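Local coordinates for bifunctional cytochrome P450/NADPH--P450 reductase (Deinococcus aerius, PDB 7F3H), which catalyses hydroxylation at a heme-bearing P450 domain, probably with electrons passed from NADPH by the reductase domain fused to it, at residues T152-S157 / R166-D171; G274-T279 / L417-I422; R299-D304 / Y309-R314. One frame throughout, in Å; residues are numbered along the deposited sequence.

Contact 1 (T152-S157 / R166-D171); sequences TLDTIS and RSFDKD
Asp-154, midway along a helical segment, and Ser-167, the second residue of a type I beta turn, bring their CA atoms to 6.7 Å, the nearest backbone approach between residues 152-157 and 166-171. The turn runs from Arg-166 to Asp-169 and is closed by a rather long bond, Asp-169 N to Arg-166 O at 3.2 Å. Arg-166 enters it with positive phi and psi, in the left-handed helical region. The join across the contact is a worked example of how one carboxylate can fasten a loop to a helix. Asp-154 points toward the turn and uses both oxygens on the same residue. Its OD2 receives Ser-167 N at 2.9 Å through the syn lone pair, with a nearly straight N-H...O angle of 164°. Its OD1 takes the hydroxyl proton of Ser-167 OG at 2.8 Å, again on the syn side but 31° out of the carboxylate plane. The serine can deliver both donors because OG stands beside its own backbone N, turned away from the carbonyl carbon (chi1 -63°). Two bonds to one residue restrain the carboxylate against turning about CB-CG, and they supply partners for both oxygens of a buried acid, which would probably ease the cost of keeping its charge there. The ring of Phe-168 comes up obliquely to the same group, CD2 lying 4.5 Å from Asp-154 OD2. Around this link, Val-126 of helix 113-137 touches Asp-154, and Arg-136 of that helix bonds to Phe-168 O. Helix 144-161, thus tied to the loop that follows it, carries Ile-156 against the heme and packs Thr-152 and Thr-155 on helix 408-425, while Leu-153 meets His-269 of helix 254-285.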
ATOM      1  N   THR A 152      -7.880   6.410  -5.990  1.00 28.41           N
ATOM      2  CA  THR A 152      -7.515   6.319  -4.580  1.00 26.80           C
ATOM      3  C   THR A 152      -7.192   7.692  -3.987  1.00 29.65           C
ATOM      4  O   THR A 152      -7.600   7.984  -2.862  1.00 32.20           O
ATOM      5  CB  THR A 152      -6.355   5.335  -4.406  1.00 30.88           C
ATOM      6  OG1 THR A 152      -5.248   5.726  -5.235  1.00 29.26           O
ATOM      7  CG2 THR A 152      -6.801   3.926  -4.790  1.00 27.95           C
ATOM      8  N   LEU A 153      -6.511   8.573  -4.730  1.00 30.45           N
ATOM      9  CA  LEU A 153      -6.299   9.929  -4.237  1.00 28.08           C
ATOM     10  C   LEU A 153      -7.623  10.630  -3.969  1.00 26.38           C
ATOM     11  O   LEU A 153      -7.824  11.195  -2.896  1.00 23.77           O
ATOM     12  CB  LEU A 153      -5.462  10.726  -5.218  1.00 22.12           C
ATOM     13  CG  LEU A 153      -3.951  10.547  -5.125  1.00 28.08           C
ATOM     14  CD1 LEU A 153      -3.239  11.385  -6.214  1.00 20.51           C
ATOM     15  CD2 LEU A 153      -3.430  10.868  -3.711  1.00 28.89           C
ATOM     16  N   ASP A 154      -8.536  10.625  -4.935  1.00 29.41           N
ATOM     17  CA  ASP A 154      -9.816  11.290  -4.706  1.00 26.01           C
ATOM     18  C   ASP A 154     -10.572  10.672  -3.543  1.00 29.66           C
ATOM     19  O   ASP A 154     -11.178  11.388  -2.734  1.00 33.23           O
ATOM     20  CB  ASP A 154     -10.663  11.245  -5.963  1.00 30.46           C
ATOM     21  CG  ASP A 154     -10.321  12.359  -6.902  1.00 36.08           C
ATOM     22  OD1 ASP A 154      -9.205  12.887  -6.761  1.00 34.63           O
ATOM     23  OD2 ASP A 154     -11.140  12.687  -7.790  1.00 43.05           O
ATOM     24  N   THR A 155     -10.551   9.348  -3.437  1.00 30.17           N
ATOM     25  CA  THR A 155     -11.307   8.693  -2.381  1.00 29.38           C
ATOM     26  C   THR A 155     -10.727   9.045  -1.018  1.00 32.67           C
ATOM     27  O   THR A 155     -11.459   9.428  -0.088  1.00 26.93           O
ATOM     28  CB  THR A 155     -11.319   7.184  -2.604  1.00 25.19           C
ATOM     29  OG1 THR A 155     -11.897   6.902  -3.891  1.00 26.99           O
ATOM     30  CG2 THR A 155     -12.172   6.525  -1.566  1.00 22.59           C
ATOM     31  N   ILE A 156      -9.412   8.895  -0.871  1.00 28.18           N
ATOM     32  CA  ILE A 156      -8.837   9.175   0.426  1.00 28.93           C
ATOM     33  C   ILE A 156      -8.962  10.672   0.740  1.00 28.26           C
ATOM     34  O   ILE A 156      -9.192  11.029   1.889  1.00 28.78           O
ATOM     35  CB  ILE A 156      -7.394   8.622   0.510  1.00 26.38           C
ATOM     36  CG1 ILE A 156      -6.987   8.446   1.963  1.00 35.19           C
ATOM     37  CG2 ILE A 156      -6.404   9.552  -0.093  1.00 32.77           C
ATOM     38  CD1 ILE A 156      -7.976   7.596   2.773  1.00 37.15           C
ATOM     39  N   SER A 157      -8.916  11.560  -0.271  1.00 27.62           N
ATOM     40  CA  SER A 157      -9.059  13.010  -0.044  1.00 29.20           C
ATOM     41  C   SER A 157     -10.469  13.384   0.402  1.00 28.62           C
ATOM     42  O   SER A 157     -10.644  14.231   1.291  1.00 31.49           O
ATOM     43  CB  SER A 157      -8.693  13.791  -1.313  1.00 28.52           C
ATOM     44  OG  SER A 157      -7.334  13.602  -1.688  1.00 25.96           O
ATOM     45  N   ARG A 166     -11.576  16.102  -7.934  1.00 35.47           N
ATOM     46  CA  ARG A 166     -12.223  15.857  -9.223  1.00 28.80           C
ATOM     47  C   ARG A 166     -11.222  15.430 -10.291  1.00 31.52           C
ATOM     48  O   ARG A 166     -11.186  15.973 -11.398  1.00 34.00           O
ATOM     49  CB  ARG A 166     -12.982  17.102  -9.659  1.00 37.44           C
ATOM     50  CG  ARG A 166     -13.893  17.653  -8.554  1.00 36.15           C
ATOM     51  CD  ARG A 166     -14.953  18.572  -9.116  1.00 36.22           C
ATOM     52  NE  ARG A 166     -15.459  19.419  -8.047  1.00 38.67           N
ATOM     53  CZ  ARG A 166     -16.604  19.218  -7.415  1.00 45.65           C
ATOM     54  NH1 ARG A 166     -17.406  18.209  -7.764  1.00 43.23           N
ATOM     55  NH2 ARG A 166     -16.953  20.049  -6.441  1.00 52.25           N
ATOM     56  N   SER A 167     -10.429  14.402  -9.964  1.00 31.36           N
ATOM     57  CA  SER A 167      -9.344  13.980 -10.848  1.00 36.80           C
ATOM     58  C   SER A 167      -9.816  13.318 -12.149  1.00 32.56           C
ATOM     59  O   SER A 167      -8.983  13.114 -13.036  1.00 35.65           O
ATOM     60  CB  SER A 167      -8.402  13.024 -10.105  1.00 33.42           C
ATOM     61  OG  SER A 167      -7.791  13.693  -9.021  1.00 31.09           O
ATOM     62  N   PHE A 168     -11.093  12.926 -12.271  1.00 29.93           N
ATOM     63  CA  PHE A 168     -11.610  12.321 -13.503  1.00 28.80           C
ATOM     64  C   PHE A 168     -12.277  13.323 -14.437  1.00 33.64           C
ATOM     65  O   PHE A 168     -12.681  12.939 -15.539  1.00 32.53           O
ATOM     66  CB  PHE A 168     -12.595  11.186 -13.179  1.00 30.23           C
ATOM     67  CG  PHE A 168     -11.963  10.035 -12.421  1.00 32.93           C
ATOM     68  CD1 PHE A 168     -11.074   9.176 -13.051  1.00 32.79           C
ATOM     69  CD2 PHE A 168     -12.224   9.843 -11.066  1.00 29.62           C
ATOM     70  CE1 PHE A 168     -10.467   8.120 -12.341  1.00 33.26           C
ATOM     71  CE2 PHE A 168     -11.623   8.798 -10.349  1.00 32.27           C
ATOM     72  CZ  PHE A 168     -10.744   7.936 -10.988  1.00 32.75           C
ATOM     73  N   ASP A 169     -12.440  14.584 -14.009  1.00 36.72           N
ATOM     74  CA  ASP A 169     -12.981  15.615 -14.894  1.00 39.83           C
ATOM     75  C   ASP A 169     -11.937  16.101 -15.892  1.00 35.79           C
ATOM     76  O   ASP A 169     -12.305  16.645 -16.929  1.00 44.45           O
ATOM     77  CB  ASP A 169     -13.500  16.831 -14.097  1.00 37.48           C
ATOM     78  CG  ASP A 169     -14.823  16.560 -13.374  1.00 36.54           C
ATOM     79  OD1 ASP A 169     -15.618  15.726 -13.839  1.00 34.25           O
ATOM     80  OD2 ASP A 169     -15.077  17.190 -12.326  1.00 44.74           O
ATOM     81  N   LYS A 170     -10.652  15.905 -15.609  1.00 36.66           N
ATOM     82  CA  LYS A 170      -9.573  16.521 -16.375  1.00 43.60           C
ATOM     83  C   LYS A 170      -8.369  15.598 -16.374  1.00 37.48           C
ATOM     84  O   LYS A 170      -8.195  14.760 -15.495  1.00 36.22           O
ATOM     85  CB  LYS A 170      -9.048  17.846 -15.765  1.00 45.18           C
ATOM     86  CG  LYS A 170      -9.890  19.104 -15.787  1.00 49.76           C
ATOM     87  CD  LYS A 170      -9.120  20.282 -15.088  1.00 49.64           C
ATOM     88  CE  LYS A 170      -7.708  20.480 -15.678  1.00 50.12           C
ATOM     89  NZ  LYS A 170      -6.839  21.460 -14.942  1.00 49.50           N
ATOM     90  N   ASP A 171      -7.520  15.798 -17.356  1.00 37.06           N
ATOM     91  CA  ASP A 171      -6.316  15.011 -17.433  1.00 40.37           C
ATOM     92  C   ASP A 171      -5.312  15.512 -16.405  1.00 45.06           C
ATOM     93  O   ASP A 171      -4.461  14.743 -15.907  1.00 41.12           O
ATOM     94  CB  ASP A 171      -5.765  15.077 -18.857  1.00 38.59           C
ATOM     95  CG  ASP A 171      -4.554  14.202 -19.065  1.00 50.50           C
ATOM     96  OD1 ASP A 171      -4.575  13.053 -18.568  1.00 55.05           O
ATOM     97  OD2 ASP A 171      -3.604  14.634 -19.771  1.00 59.54           O
TER

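Contact 2 (G274-T279 / L417-I422)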
ATOM      1  N   GLY A 274      -1.832   0.429  -6.414  1.00 22.88           N
ATOM      2  CA  GLY A 274      -1.038  -0.727  -6.776  1.00 25.81           C
ATOM      3  C   GLY A 274      -1.810  -2.028  -6.663  1.00 30.99           C
ATOM      4  O   GLY A 274      -1.807  -2.851  -7.588  1.00 25.69           O
ATOM      5  N   LEU A 275      -2.466  -2.241  -5.510  1.00 25.80           N
ATOM      6  CA  LEU A 275      -3.254  -3.456  -5.330  1.00 24.42           C
ATOM      7  C   LEU A 275      -4.257  -3.601  -6.467  1.00 23.66           C
ATOM      8  O   LEU A 275      -4.433  -4.699  -7.016  1.00 21.25           O
ATOM      9  CB  LEU A 275      -3.950  -3.457  -3.963  1.00 20.95           C
ATOM     10  CG  LEU A 275      -5.038  -4.526  -3.743  1.00 24.48           C
ATOM     11  CD1 LEU A 275      -4.546  -5.907  -4.141  1.00 19.40           C
ATOM     12  CD2 LEU A 275      -5.594  -4.564  -2.290  1.00 21.74           C
ATOM     13  N   LEU A 276      -4.904  -2.489  -6.842  1.00 20.65           N
ATOM     14  CA  LEU A 276      -5.965  -2.541  -7.840  1.00 26.51           C
ATOM     15  C   LEU A 276      -5.422  -2.831  -9.239  1.00 26.11           C
ATOM     16  O   LEU A 276      -5.977  -3.662  -9.973  1.00 22.85           O
ATOM     17  CB  LEU A 276      -6.746  -1.241  -7.814  1.00 26.33           C
ATOM     18  CG  LEU A 276      -7.857  -1.272  -6.766  1.00 23.05           C
ATOM     19  CD1 LEU A 276      -8.344   0.144  -6.559  1.00 26.87           C
ATOM     20  CD2 LEU A 276      -8.973  -2.158  -7.260  1.00 19.20           C
ATOM     21  N   ALA A 277      -4.323  -2.171  -9.609  1.00 24.72           N
ATOM     22  CA  ALA A 277      -3.682  -2.434 -10.893  1.00 22.34           C
ATOM     23  C   ALA A 277      -3.178  -3.868 -10.981  1.00 24.34           C
ATOM     24  O   ALA A 277      -3.372  -4.547 -12.001  1.00 24.55           O
ATOM     25  CB  ALA A 277      -2.535  -1.462 -11.099  1.00 23.16           C
ATOM     26  N   PHE A 278      -2.545  -4.357  -9.919  1.00 23.83           N
ATOM     27  CA  PHE A 278      -2.063  -5.730  -9.934  1.00 26.60           C
ATOM     28  C   PHE A 278      -3.226  -6.702 -10.057  1.00 24.93           C
ATOM     29  O   PHE A 278      -3.114  -7.727 -10.733  1.00 26.34           O
ATOM     30  CB  PHE A 278      -1.239  -6.035  -8.676  1.00 26.46           C
ATOM     31  CG  PHE A 278       0.234  -5.687  -8.804  1.00 27.26           C
ATOM     32  CD1 PHE A 278       1.013  -6.254  -9.801  1.00 28.14           C
ATOM     33  CD2 PHE A 278       0.832  -4.771  -7.939  1.00 29.10           C
ATOM     34  CE1 PHE A 278       2.362  -5.924  -9.930  1.00 27.71           C
ATOM     35  CE2 PHE A 278       2.187  -4.439  -8.072  1.00 29.53           C
ATOM     36  CZ  PHE A 278       2.944  -5.021  -9.070  1.00 25.29           C
ATOM     37  N   THR A 279      -4.359  -6.388  -9.428  1.00 26.50           N
ATOM     38  CA  THR A 279      -5.511  -7.283  -9.517  1.00 23.98           C
ATOM     39  C   THR A 279      -6.062  -7.341 -10.930  1.00 24.73           C
ATOM     40  O   THR A 279      -6.392  -8.422 -11.435  1.00 25.52           O
ATOM     41  CB  THR A 279      -6.576  -6.843  -8.522  1.00 23.01           C
ATOM     42  OG1 THR A 279      -6.029  -6.933  -7.194  1.00 24.02           O
ATOM     43  CG2 THR A 279      -7.823  -7.715  -8.636  1.00 23.14           C
ATOM     44  N   LEU A 417     -15.152  -2.418  -3.899  1.00 27.48           N
ATOM     45  CA  LEU A 417     -16.199  -1.630  -4.560  1.00 25.89           C
ATOM     46  C   LEU A 417     -15.819  -1.246  -5.983  1.00 27.09           C
ATOM     47  O   LEU A 417     -16.652  -1.298  -6.903  1.00 29.75           O
ATOM     48  CB  LEU A 417     -16.483  -0.369  -3.755  1.00 24.22           C
ATOM     49  CG  LEU A 417     -17.427   0.619  -4.417  1.00 27.57           C
ATOM     50  CD1 LEU A 417     -18.784  -0.009  -4.696  1.00 27.41           C
ATOM     51  CD2 LEU A 417     -17.571   1.821  -3.519  1.00 29.50           C
ATOM     52  N   ALA A 418     -14.590  -0.772  -6.163  1.00 29.14           N
ATOM     53  CA  ALA A 418     -14.109  -0.415  -7.490  1.00 27.20           C
ATOM     54  C   ALA A 418     -14.243  -1.602  -8.429  1.00 26.56           C
ATOM     55  O   ALA A 418     -14.757  -1.471  -9.547  1.00 25.08           O
ATOM     56  CB  ALA A 418     -12.656   0.065  -7.420  1.00 20.83           C
ATOM     57  N   LEU A 419     -13.787  -2.773  -7.977  1.00 26.50           N
ATOM     58  CA  LEU A 419     -13.810  -3.959  -8.827  1.00 28.72           C
ATOM     59  C   LEU A 419     -15.240  -4.357  -9.159  1.00 29.06           C
ATOM     60  O   LEU A 419     -15.559  -4.676 -10.311  1.00 24.51           O
ATOM     61  CB  LEU A 419     -13.071  -5.100  -8.117  1.00 26.40           C
ATOM     62  CG  LEU A 419     -11.541  -5.093  -8.307  1.00 33.88           C
ATOM     63  CD1 LEU A 419     -10.737  -6.001  -7.327  1.00 22.47           C
ATOM     64  CD2 LEU A 419     -11.211  -5.451  -9.753  1.00 24.65           C
ATOM     65  N   LEU A 420     -16.113  -4.336  -8.146  1.00 28.11           N
ATOM     66  CA  LEU A 420     -17.526  -4.628  -8.329  1.00 29.84           C
ATOM     67  C   LEU A 420     -18.133  -3.762  -9.424  1.00 28.41           C
ATOM     68  O   LEU A 420     -18.758  -4.268 -10.365  1.00 28.53           O
ATOM     69  CB  LEU A 420     -18.253  -4.405  -6.994  1.00 35.67           C
ATOM     70  CG  LEU A 420     -19.765  -4.609  -6.945  1.00 30.05           C
ATOM     71  CD1 LEU A 420     -20.109  -6.033  -7.365  1.00 27.48           C
ATOM     72  CD2 LEU A 420     -20.271  -4.295  -5.570  1.00 29.44           C
ATOM     73  N   LEU A 421     -17.917  -2.448  -9.343  1.00 26.14           N
ATOM     74  CA  LEU A 421     -18.534  -1.570 -10.328  1.00 26.70           C
ATOM     75  C   LEU A 421     -17.907  -1.753 -11.711  1.00 27.20           C
ATOM     76  O   LEU A 421     -18.621  -1.834 -12.722  1.00 30.32           O
ATOM     77  CB  LEU A 421     -18.421  -0.125  -9.855  1.00 30.35           C
ATOM     78  CG  LEU A 421     -19.351   0.370  -8.737  1.00 30.78           C
ATOM     79  CD1 LEU A 421     -19.079   1.859  -8.449  1.00 31.16           C
ATOM     80  CD2 LEU A 421     -20.836   0.129  -9.058  1.00 23.89           C
ATOM     81  N   ILE A 422     -16.578  -1.886 -11.766  1.00 28.27           N
ATOM     82  CA  ILE A 422     -15.874  -2.053 -13.038  1.00 27.79           C
ATOM     83  C   ILE A 422     -16.371  -3.295 -13.760  1.00 29.83           C
ATOM     84  O   ILE A 422     -16.697  -3.257 -14.954  1.00 25.33           O
ATOM     85  CB  ILE A 422     -14.354  -2.106 -12.796  1.00 27.06           C
ATOM     86  CG1 ILE A 422     -13.841  -0.698 -12.509  1.00 25.02           C
ATOM     87  CG2 ILE A 422     -13.583  -2.756 -13.997  1.00 23.00           C
ATOM     88  CD1 ILE A 422     -12.434  -0.685 -11.994  1.00 26.80           C
TER
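The side chains of Leu-276 and Leu-419 run antiparallel, alongside one another, and Leu-276 meets its partner at the branch point. Its methyl CD2 lies 4.0 Å from Leu-419 CG, at the fork of the opposing chain, and the same methyl is 4.3 Å from Ala-418 CB, which adds a second, looser contact. One turn further along the first helix, Thr-279 crosses Leu-419 at a slant, its CG2 coming to 3.6 Å from Leu-419 CD1. Leu-419 is therefore held by two residues, at CG and at one methyl. The two segments belong to helices 254-285 and 408-425, which in the cytochrome P450 fold are the long helix that spans the heme and the L helix that follows the cysteine-ligand loop. Their segment axes approach to 11.4 Å at a crossing angle of -38°, a separation wide enough for side chains to fill, and no hydrogen bond passes between them. Thr-279 shows how a polar residue can join such a hydrophobic seam. With OG1 beside the backbone N (chi1 -62°) and CG2 anti to that N, the methyl faces Leu-419 while OG1 turns back to its own helix and donates to Leu-275 O at 2.8 Å, tilted 33° from the carbonyl plane. That oxygen also accepts Thr-279 N at 2.9 Å from the opposite face of its plane. A serine here would probably keep the hydroxyl bond but open a gap against Leu-419 CD1, which would lose its close methyl partner. Beyond the pair, Thr-279 also touches Ile-321, Leu-322 and Ala-325 of helix 317-329, and Leu-151 of helix 144-161 lies against both Leu-276 and Ala-418.

Contact 3 (R299-D304 / Y309-R314)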
ATOM      1  N   ARG A 299     -24.721 -11.820 -10.093  1.00 41.15           N
ATOM      2  CA  ARG A 299     -25.588 -12.324  -9.039  1.00 41.27           C
ATOM      3  C   ARG A 299     -26.051 -11.189  -8.136  1.00 39.85           C
ATOM      4  O   ARG A 299     -27.243 -11.075  -7.834  1.00 41.17           O
ATOM      5  CB  ARG A 299     -24.832 -13.381  -8.248  1.00 38.06           C
ATOM      6  CG  ARG A 299     -25.628 -14.116  -7.235  1.00 44.77           C
ATOM      7  CD  ARG A 299     -24.940 -15.428  -6.866  1.00 45.05           C
ATOM      8  NE  ARG A 299     -23.514 -15.331  -6.540  1.00 40.54           N
ATOM      9  CZ  ARG A 299     -22.536 -15.822  -7.315  1.00 41.59           C
ATOM     10  NH1 ARG A 299     -22.832 -16.427  -8.471  1.00 29.09           N
ATOM     11  NH2 ARG A 299     -21.259 -15.720  -6.930  1.00 30.79           N
ATOM     12  N   LEU A 300     -25.138 -10.300  -7.757  1.00 35.97           N
ATOM     13  CA  LEU A 300     -25.460  -9.295  -6.758  1.00 36.17           C
ATOM     14  C   LEU A 300     -25.947  -7.975  -7.337  1.00 34.38           C
ATOM     15  O   LEU A 300     -26.671  -7.253  -6.649  1.00 37.96           O
ATOM     16  CB  LEU A 300     -24.242  -9.023  -5.890  1.00 34.94           C
ATOM     17  CG  LEU A 300     -23.918 -10.150  -4.937  1.00 37.77           C
ATOM     18  CD1 LEU A 300     -22.533  -9.883  -4.355  1.00 32.32           C
ATOM     19  CD2 LEU A 300     -24.990 -10.193  -3.859  1.00 33.07           C
ATOM     20  N   LEU A 301     -25.521  -7.599  -8.548  1.00 37.46           N
ATOM     21  CA  LEU A 301     -25.906  -6.326  -9.163  1.00 32.73           C
ATOM     22  C   LEU A 301     -26.466  -6.504 -10.564  1.00 36.03           C
ATOM     23  O   LEU A 301     -25.835  -6.092 -11.548  1.00 37.42           O
ATOM     24  CB  LEU A 301     -24.719  -5.370  -9.226  1.00 34.75           C
ATOM     25  CG  LEU A 301     -24.158  -4.828  -7.913  1.00 42.90           C
ATOM     26  CD1 LEU A 301     -22.954  -3.959  -8.256  1.00 38.94           C
ATOM     27  CD2 LEU A 301     -25.211  -4.052  -7.093  1.00 37.66           C
ATOM     28  N   PRO A 302     -27.650  -7.087 -10.703  1.00 38.99           N
ATOM     29  CA  PRO A 302     -28.234  -7.198 -12.047  1.00 37.66           C
ATOM     30  C   PRO A 302     -28.577  -5.817 -12.592  1.00 36.18           C
ATOM     31  O   PRO A 302     -28.804  -4.864 -11.837  1.00 31.35           O
ATOM     32  CB  PRO A 302     -29.491  -8.050 -11.829  1.00 29.96           C
ATOM     33  CG  PRO A 302     -29.850  -7.835 -10.359  1.00 32.04           C
ATOM     34  CD  PRO A 302     -28.555  -7.577  -9.639  1.00 38.60           C
ATOM     35  N   GLY A 303     -28.610  -5.727 -13.927  1.00 35.23           N
ATOM     36  CA  GLY A 303     -28.877  -4.471 -14.602  1.00 28.55           C
ATOM     37  C   GLY A 303     -27.926  -3.408 -14.119  1.00 35.84           C
ATOM     38  O   GLY A 303     -26.738  -3.665 -13.888  1.00 32.68           O
ATOM     39  N   ASP A 304     -28.446  -2.196 -13.928  1.00 39.14           N
ATOM     40  CA  ASP A 304     -27.591  -1.086 -13.540  1.00 36.15           C
ATOM     41  C   ASP A 304     -27.753  -0.782 -12.062  1.00 38.38           C
ATOM     42  O   ASP A 304     -27.427   0.321 -11.610  1.00 38.02           O
ATOM     43  CB  ASP A 304     -27.892   0.152 -14.391  1.00 35.99           C
ATOM     44  CG  ASP A 304     -29.349   0.588 -14.313  1.00 46.13           C
ATOM     45  OD1 ASP A 304     -30.120  -0.034 -13.545  1.00 49.02           O
ATOM     46  OD2 ASP A 304     -29.729   1.568 -15.001  1.00 48.04           O
ATOM     47  N   TYR A 309     -23.215  -0.568   0.872  1.00 32.78           N
ATOM     48  CA  TYR A 309     -22.167  -1.206   1.665  1.00 36.33           C
ATOM     49  C   TYR A 309     -22.501  -2.668   1.943  1.00 36.38           C
ATOM     50  O   TYR A 309     -21.599  -3.519   2.010  1.00 37.36           O
ATOM     51  CB  TYR A 309     -21.939  -0.426   2.956  1.00 31.04           C
ATOM     52  CG  TYR A 309     -21.026  -1.099   3.946  1.00 32.28           C
ATOM     53  CD1 TYR A 309     -19.643  -1.095   3.770  1.00 30.99           C
ATOM     54  CD2 TYR A 309     -21.543  -1.724   5.083  1.00 34.24           C
ATOM     55  CE1 TYR A 309     -18.791  -1.708   4.700  1.00 29.94           C
ATOM     56  CE2 TYR A 309     -20.698  -2.338   6.012  1.00 31.55           C
ATOM     57  CZ  TYR A 309     -19.333  -2.322   5.812  1.00 27.10           C
ATOM     58  OH  TYR A 309     -18.520  -2.931   6.724  1.00 31.40           O
ATOM     59  N   ASP A 310     -23.792  -2.973   2.123  1.00 38.63           N
ATOM     60  CA  ASP A 310     -24.205  -4.360   2.299  1.00 33.47           C
ATOM     61  C   ASP A 310     -23.815  -5.195   1.093  1.00 32.56           C
ATOM     62  O   ASP A 310     -23.364  -6.341   1.236  1.00 35.79           O
ATOM     63  CB  ASP A 310     -25.715  -4.444   2.535  1.00 36.30           C
ATOM     64  CG  ASP A 310     -26.118  -5.718   3.258  1.00 46.30           C
ATOM     65  OD1 ASP A 310     -25.581  -5.916   4.375  1.00 52.16           O
ATOM     66  OD2 ASP A 310     -26.921  -6.525   2.705  1.00 46.54           O
ATOM     67  N   THR A 311     -24.022  -4.661  -0.109  1.00 32.87           N
ATOM     68  CA  THR A 311     -23.596  -5.397  -1.290  1.00 33.46           C
ATOM     69  C   THR A 311     -22.136  -5.785  -1.168  1.00 32.53           C
ATOM     70  O   THR A 311     -21.778  -6.956  -1.337  1.00 31.96           O
ATOM     71  CB  THR A 311     -23.831  -4.581  -2.549  1.00 31.45           C
ATOM     72  OG1 THR A 311     -25.158  -4.055  -2.514  1.00 31.06           O
ATOM     73  CG2 THR A 311     -23.651  -5.479  -3.782  1.00 29.82           C
ATOM     74  N   VAL A 312     -21.284  -4.812  -0.825  1.00 30.15           N
ATOM     75  CA  VAL A 312     -19.857  -5.081  -0.727  1.00 31.72           C
ATOM     76  C   VAL A 312     -19.593  -6.185   0.281  1.00 29.81           C
ATOM     77  O   VAL A 312     -18.773  -7.084   0.036  1.00 29.81           O
ATOM     78  CB  VAL A 312     -19.091  -3.797  -0.363  1.00 32.16           C
ATOM     79  CG1 VAL A 312     -17.613  -4.132  -0.151  1.00 33.52           C
ATOM     80  CG2 VAL A 312     -19.254  -2.744  -1.464  1.00 27.72           C
ATOM     81  N   MET A 313     -20.311  -6.162   1.412  1.00 29.20           N
ATOM     82  CA  MET A 313     -20.050  -7.125   2.474  1.00 32.06           C
ATOM     83  C   MET A 313     -20.612  -8.503   2.141  1.00 34.33           C
ATOM     84  O   MET A 313     -20.175  -9.499   2.726  1.00 35.18           O
ATOM     85  CB  MET A 313     -20.616  -6.615   3.806  1.00 38.58           C
ATOM     86  CG  MET A 313     -19.965  -5.314   4.287  1.00 36.57           C
ATOM     87  SD  MET A 313     -18.138  -5.315   4.121  1.00 46.09           S
ATOM     88  CE  MET A 313     -17.652  -6.728   5.105  1.00 38.46           C
ATOM     89  N   ARG A 314     -21.508  -8.593   1.166  1.00 32.34           N
ATOM     90  CA  ARG A 314     -22.007  -9.880   0.709  1.00 36.42           C
ATOM     91  C   ARG A 314     -21.110 -10.531  -0.329  1.00 32.67           C
ATOM     92  O   ARG A 314     -21.397 -11.651  -0.744  1.00 31.20           O
ATOM     93  CB  ARG A 314     -23.418  -9.718   0.132  1.00 40.43           C
ATOM     94  CG  ARG A 314     -24.485  -9.552   1.221  1.00 45.37           C
ATOM     95  CD  ARG A 314     -25.812  -9.130   0.641  1.00 51.72           C
ATOM     96  NE  ARG A 314     -26.556 -10.276   0.120  1.00 62.78           N
ATOM     97  CZ  ARG A 314     -27.545 -10.191  -0.769  1.00 66.77           C
ATOM     98  NH1 ARG A 314     -27.927  -9.007  -1.241  1.00 65.22           N
ATOM     99  NH2 ARG A 314     -28.162 -11.290  -1.187  1.00 66.89           N
TER
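Arg-314, which reaches back over Leu-300, has its backbone N drawn to two carbonyls of its own segment: Asp-310 O at 2.9 Å and, in a weak bond, Thr-311 O at 3.0 Å. From this position the arginine side chain returns across the contact. Bent at chi3 (82°), it presents one face of its guanidinium to Leu-300, whose CD2 sits over the centre of the group, 4.0 Å from CZ. The contact is apolar against a flat cationic surface, with one face given to a methyl. Thr-311 divides its two branches between different tasks: OG1 is hydrogen-bonded to Thr-308 N, just ahead of the helix, while CG2 faces the other segment. That methyl lies 3.9 Å from Leu-301 CD2 and 4.2 Å from Leu-300 CB, so it bridges two consecutive leucines. The chain leaves helix 287-300 precisely here: Leu-301 abandons helical angles, and the change of course lets both leucines meet the same threonine. In P450 terms this is the connection from helix J to the short helix, probably J', that precedes helix K, the latter being helix 317-329 of this chain. Leu-301 and Thr-311 both pack on Leu-420 of helix 408-425, Gln-424 of that helix bonds to Gly-303 O, and Tyr-309 and Val-312 lean on helix 113-137.

In the fold
All three contacts lie around helix 408-425, contact 1 through Thr-152, Thr-155 and Ile-156 of its helical segment. Contact 2 includes that helix directly, and contact 3 packs on Leu-417 and Leu-420 of the same segment, residues not used against 274-279: Leu-420 CG lies 3.5 Å from Leu-301 CD1. Contact 3 is also nested in the chain loop that contact 2 closes, with centres about 15 Å apart. Contact 1 precedes both in sequence; its nearest atoms stop about 4 Å from contact 2, without touching, and about 12 Å from contact 3. The heme lies close to contacts 1 and 2: Ile-156 touches it, whereas the side chain of Leu-276 is about 8 Å away.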